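Local coordinates for GP37 (Pseudomonas phage phikz, PDB 5FT0), which probably inhibits the host ribonuclease RNase E, and through it the RNA degradosome, during phage infection, at residues 145-150 / 199-204; 163-168 / 227-232. All blocks are in the same frame, centred on the assembly; numbering follows the deposited sequence.

Contact 1 of 2, residues 145-150 / 199-204; sequences KSSSYQ and EMYQFI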
# COMPACT_ATOMS: atom_id res chain seq x y z
N LYS A 145 -14.16 0.57 24.13
CA LYS A 145 -14.14 -0.89 24.24
C LYS A 145 -12.75 -1.45 24.02
O LYS A 145 -12.32 -2.38 24.72
CB LYS A 145 -15.13 -1.50 23.24
N SER A 146 -12.01 -0.91 23.05
CA SER A 146 -10.73 -1.47 22.64
C SER A 146 -9.55 -0.94 23.44
O SER A 146 -8.43 -1.42 23.23
CB SER A 146 -10.50 -1.22 21.15
OG SER A 146 -10.45 0.17 20.87
N SER A 147 -9.75 0.03 24.33
CA SER A 147 -8.66 0.61 25.09
C SER A 147 -8.71 0.13 26.54
O SER A 147 -9.72 -0.38 27.02
CB SER A 147 -8.72 2.15 25.06
OG SER A 147 -9.88 2.64 25.70
N SER A 148 -7.58 0.30 27.23
CA SER A 148 -7.50 -0.08 28.63
C SER A 148 -8.33 0.85 29.50
O SER A 148 -9.19 0.40 30.27
CB SER A 148 -6.04 -0.08 29.09
OG SER A 148 -5.26 -1.00 28.33
N TYR A 149 -8.10 2.15 29.39
CA TYR A 149 -8.83 3.14 30.17
C TYR A 149 -8.68 4.50 29.50
O TYR A 149 -7.88 4.67 28.57
CB TYR A 149 -8.34 3.19 31.62
CG TYR A 149 -6.85 3.43 31.75
CD1 TYR A 149 -5.95 2.37 31.73
CD2 TYR A 149 -6.35 4.72 31.90
CE1 TYR A 149 -4.59 2.59 31.85
CE2 TYR A 149 -4.99 4.94 32.02
CZ TYR A 149 -4.12 3.87 31.99
OH TYR A 149 -2.76 4.09 32.11
N GLN A 150 -9.47 5.46 29.98
CA GLN A 150 -9.37 6.84 29.54
C GLN A 150 -8.63 7.68 30.57
O GLN A 150 -8.60 7.35 31.76
CB GLN A 150 -10.75 7.45 29.30
CG GLN A 150 -11.43 7.02 28.01
CD GLN A 150 -12.39 8.08 27.50
OE1 GLN A 150 -13.60 7.89 27.49
NE2 GLN A 150 -11.84 9.22 27.07
N GLU A 199 -10.05 13.99 24.05
CA GLU A 199 -10.24 12.70 24.68
C GLU A 199 -8.97 11.88 24.56
O GLU A 199 -8.45 11.69 23.45
CB GLU A 199 -11.43 11.96 24.07
CG GLU A 199 -12.76 12.39 24.67
CD GLU A 199 -13.96 11.97 23.84
OE1 GLU A 199 -13.87 10.94 23.13
OE2 GLU A 199 -14.99 12.67 23.89
N MSE A 200 -8.46 11.42 25.69
CA MSE A 200 -7.25 10.61 25.73
C MSE A 200 -7.60 9.16 26.03
O MSE A 200 -8.40 8.88 26.92
CB MSE A 200 -6.27 11.15 26.77
CG MSE A 200 -5.09 10.23 27.05
SE MSE A 200 -3.63 11.09 28.02
CE MSE A 200 -4.58 11.56 29.65
N TYR A 201 -7.00 8.25 25.27
CA TYR A 201 -7.24 6.82 25.43
C TYR A 201 -5.91 6.12 25.66
O TYR A 201 -4.95 6.36 24.92
CB TYR A 201 -7.96 6.23 24.22
CG TYR A 201 -9.32 6.83 23.99
CD1 TYR A 201 -10.45 6.31 24.61
CD2 TYR A 201 -9.49 7.93 23.15
CE1 TYR A 201 -11.70 6.85 24.41
CE2 TYR A 201 -10.74 8.48 22.94
CZ TYR A 201 -11.84 7.94 23.57
OH TYR A 201 -13.08 8.49 23.37
N GLN A 202 -5.86 5.28 26.68
CA GLN A 202 -4.67 4.50 26.99
C GLN A 202 -4.89 3.07 26.55
O GLN A 202 -5.85 2.41 26.97
CB GLN A 202 -4.35 4.55 28.49
CG GLN A 202 -3.05 3.85 28.84
CD GLN A 202 -1.84 4.53 28.24
OE1 GLN A 202 -1.78 5.76 28.18
NE2 GLN A 202 -0.87 3.74 27.79
N PHE A 203 -4.01 2.59 25.68
CA PHE A 203 -3.96 1.19 25.30
C PHE A 203 -2.75 0.55 25.98
O PHE A 203 -1.94 1.23 26.62
CB PHE A 203 -3.88 1.04 23.77
CG PHE A 203 -5.02 1.69 23.04
CD1 PHE A 203 -5.01 3.05 22.78
CD2 PHE A 203 -6.11 0.94 22.63
CE1 PHE A 203 -6.06 3.66 22.12
CE2 PHE A 203 -7.16 1.54 21.96
CZ PHE A 203 -7.14 2.90 21.70
N ILE A 204 -2.65 -0.77 25.86
CA ILE A 204 -1.52 -1.46 26.49
C ILE A 204 -0.20 -1.01 25.87
O ILE A 204 0.82 -0.91 26.57
CB ILE A 204 -1.69 -2.99 26.40
CG1 ILE A 204 -2.27 -3.39 25.04
CG2 ILE A 204 -2.55 -3.50 27.54
CD1 ILE A 204 -2.46 -4.88 24.88
O HOH W 1 -5.30 -2.00 24.61
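The ring of Tyr-149 lies over the side chain of Gln-202, with Gln-202 CB 3.7 Å from the ring centroid in a CH-pi contact and CG below the phenol end. Both side chains run the same way from the sheet, and the Gln-202 chain, bent at chi2 (65°), carries its amide past the phenol; NE2 turns back to Phe-203 O and OE1 is bound by Thr-207. On the other face of the sheet Gln-150 and Tyr-201 also lie side by side, amide and ring planes only 20° apart, Gln-150 CD sitting 3.4 Å from Tyr-201 CE1. Tyr-201 OH donates to Glu-199 OE1 (2.6 Å), and Gln-150 NE2 reaches Met-200 O in a weak bond. Where helix 140-146 gives way to the strand, Ser-147 CB lies over one face of the Phe-203 ring, toward the rim, and Ser-147 OG bonds to Leu-143 O.

These pairs flank an antiparallel junction that makes strand 149-151 the outermost strand, within this chain, of the seven-stranded sheet. Gln-202 N donates to Tyr-149 O (2.8 Å, 165° at the hydrogen), while Gln-202 O takes Ser-148 N at 2.7 Å and, weakly, Tyr-149 N, a classic beta bulge. Backbone bonds thus set the register at the bulge, and aliphatic and amide groups laid on aromatic rings cover both faces of the short strand.

Contact 2 of 2, residues 163-168 / 227-232; sequences FLVDKK and IKIVRY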
# COMPACT_ATOMS: atom_id res chain seq x y z
N PHE A 163 5.08 14.84 27.07
CA PHE A 163 4.84 13.41 27.22
C PHE A 163 4.47 12.77 25.89
O PHE A 163 4.94 11.66 25.58
CB PHE A 163 3.75 13.18 28.27
CG PHE A 163 3.19 11.78 28.28
CD1 PHE A 163 3.91 10.74 28.85
CD2 PHE A 163 1.94 11.52 27.75
CE1 PHE A 163 3.39 9.46 28.87
CE2 PHE A 163 1.42 10.24 27.77
CZ PHE A 163 2.14 9.21 28.33
N LEU A 164 3.66 13.45 25.09
CA LEU A 164 3.13 12.85 23.87
C LEU A 164 4.20 12.71 22.79
O LEU A 164 4.36 11.64 22.19
CB LEU A 164 1.95 13.67 23.35
CG LEU A 164 0.56 13.32 23.87
CD1 LEU A 164 -0.49 14.16 23.16
CD2 LEU A 164 0.27 11.84 23.70
N VAL A 165 4.93 13.79 22.50
CA VAL A 165 5.77 13.84 21.31
C VAL A 165 7.20 14.27 21.64
O VAL A 165 7.92 14.74 20.77
CB VAL A 165 5.16 14.78 20.26
CG1 VAL A 165 3.80 14.27 19.80
CG2 VAL A 165 5.03 16.19 20.82
N ASP A 166 7.60 14.09 22.91
CA ASP A 166 8.88 14.50 23.49
C ASP A 166 9.21 15.98 23.27
O ASP A 166 8.52 16.68 22.52
CB ASP A 166 10.03 13.59 23.01
CG ASP A 166 10.40 13.77 21.55
OD1 ASP A 166 10.71 14.90 21.11
OD2 ASP A 166 10.38 12.75 20.81
N LYS A 167 10.26 16.46 23.94
CA LYS A 167 10.51 17.90 24.03
C LYS A 167 10.90 18.54 22.71
O LYS A 167 10.71 19.75 22.55
CB LYS A 167 11.60 18.19 25.07
CG LYS A 167 11.31 17.72 26.47
CD LYS A 167 12.52 17.94 27.36
CE LYS A 167 12.15 18.62 28.68
NZ LYS A 167 11.30 17.78 29.55
N LYS A 168 11.43 17.77 21.76
CA LYS A 168 11.86 18.36 20.50
C LYS A 168 10.68 18.90 19.70
O LYS A 168 10.81 19.91 18.99
CB LYS A 168 12.63 17.34 19.67
CG LYS A 168 13.12 17.85 18.32
CD LYS A 168 13.92 16.79 17.57
CE LYS A 168 14.41 17.30 16.23
NZ LYS A 168 15.24 16.28 15.52
N ILE A 227 -7.81 15.78 14.99
CA ILE A 227 -6.38 15.52 14.95
C ILE A 227 -6.07 14.45 15.98
O ILE A 227 -6.44 14.60 17.16
CB ILE A 227 -5.55 16.79 15.22
CG1 ILE A 227 -5.86 17.86 14.18
CG2 ILE A 227 -4.07 16.46 15.22
CD1 ILE A 227 -5.07 19.13 14.36
N LYS A 228 -5.42 13.37 15.55
CA LYS A 228 -5.03 12.29 16.44
C LYS A 228 -3.52 12.31 16.61
O LYS A 228 -2.78 12.42 15.63
CB LYS A 228 -5.47 10.93 15.91
CG LYS A 228 -5.06 9.77 16.82
CD LYS A 228 -5.51 8.42 16.28
CE LYS A 228 -4.67 7.96 15.11
NZ LYS A 228 -5.07 6.61 14.64
N ILE A 229 -3.06 12.23 17.86
CA ILE A 229 -1.65 12.15 18.19
C ILE A 229 -1.42 10.86 18.97
O ILE A 229 -2.18 10.55 19.89
CB ILE A 229 -1.18 13.38 18.99
CG1 ILE A 229 -1.49 14.65 18.21
CG2 ILE A 229 0.31 13.29 19.29
CD1 ILE A 229 -1.17 15.92 18.97
N VAL A 230 -0.39 10.12 18.60
CA VAL A 230 -0.10 8.81 19.17
C VAL A 230 1.26 8.86 19.85
O VAL A 230 2.25 9.28 19.25
CB VAL A 230 -0.13 7.70 18.11
CG1 VAL A 230 0.08 6.33 18.76
CG2 VAL A 230 -1.43 7.73 17.33
N ARG A 231 1.30 8.44 21.11
CA ARG A 231 2.55 8.15 21.80
C ARG A 231 2.64 6.64 22.01
O ARG A 231 1.70 6.03 22.53
CB ARG A 231 2.63 8.86 23.15
CG ARG A 231 3.96 8.64 23.86
CD ARG A 231 3.81 8.81 25.36
NE ARG A 231 5.09 9.01 26.03
CZ ARG A 231 5.78 8.05 26.64
NH1 ARG A 231 5.31 6.81 26.68
NH2 ARG A 231 6.94 8.34 27.22
N TYR A 232 3.75 6.05 21.59
CA TYR A 232 3.93 4.62 21.70
C TYR A 232 4.57 4.27 23.04
O TYR A 232 4.88 5.15 23.85
CB TYR A 232 4.72 4.11 20.50
CG TYR A 232 3.98 4.35 19.19
CD1 TYR A 232 2.96 3.50 18.79
CD2 TYR A 232 4.29 5.43 18.38
CE1 TYR A 232 2.27 3.71 17.62
CE2 TYR A 232 3.60 5.66 17.20
CZ TYR A 232 2.59 4.80 16.83
OH TYR A 232 1.91 5.01 15.65
O HOH W 2 4.91 10.71 19.81
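Arg-231 lays its CD over one face of the Phe-163 ring, 3.6 Å from the centroid, and the guanidinium runs on past the CE1 edge, its plane only 4° from that of the ring. Phe-163 CE1 in turn lies above the guanidinium near its rim, 3.3 Å from Arg-231 NE. Arg-231 NE also donates to Phe-163 O at 2.7 Å; this oxygen lies in the guanidinium plane, but the bond is bent, 138° at the hydrogen. One residue thus holds the arginine twice, by ring face and by carbonyl. An arginine chain extended from CG to NE, with CG anti to the backbone nitrogen, spans the distance from strand to helix.

Here helix 158-187 packs on strand 220-232, an inner strand of the seven-stranded antiparallel sheet, the two short segments crossing at 85° with axes 7.4 Å apart. Ile-229 and Arg-231, two residues apart on the strand, both face the helix. Ile-229 CG2 meets Val-165 CG1 at 3.7 Å and also touches Leu-164 CD1, whereas the second methyl of Leu-164, CD2, rests against Arg-231 CB. A water donates to both Leu-164 O and Val-230 O, bridging the two backbones. Beyond Val-165 the helix is kinked, and Asp-166 OD1 accepts from Lys-168 N in an Asx turn through its anti lone pair. On the far side of the strand, Lys-228 and Tyr-232 pack against Arg-254 and Leu-249 of the second subunit.

Contacts 1 and 2 reach the same seven-stranded antiparallel sheet from different places: contact 1 pairs the outermost strand 149-151 with strand 197-202, whereas contact 2 seats helix 158-187 on strand 220-232, which strand 206-217 separates from 197-202. Their centres are 15 Å apart and their nearest atoms about 5 Å, without touching. Along the chain the segments alternate, 145-150, 163-168, 199-204, 227-232; helix 158-187 follows strand 149-151 and precedes strand 197-202. Phe-153, in the loop between edge strand and helix, is touched by both Met-200 and Leu-164. Contact 1 thus lies at the surface-facing margin of the sheet, while contact 2 is largely buried, its strand also meeting the second subunit.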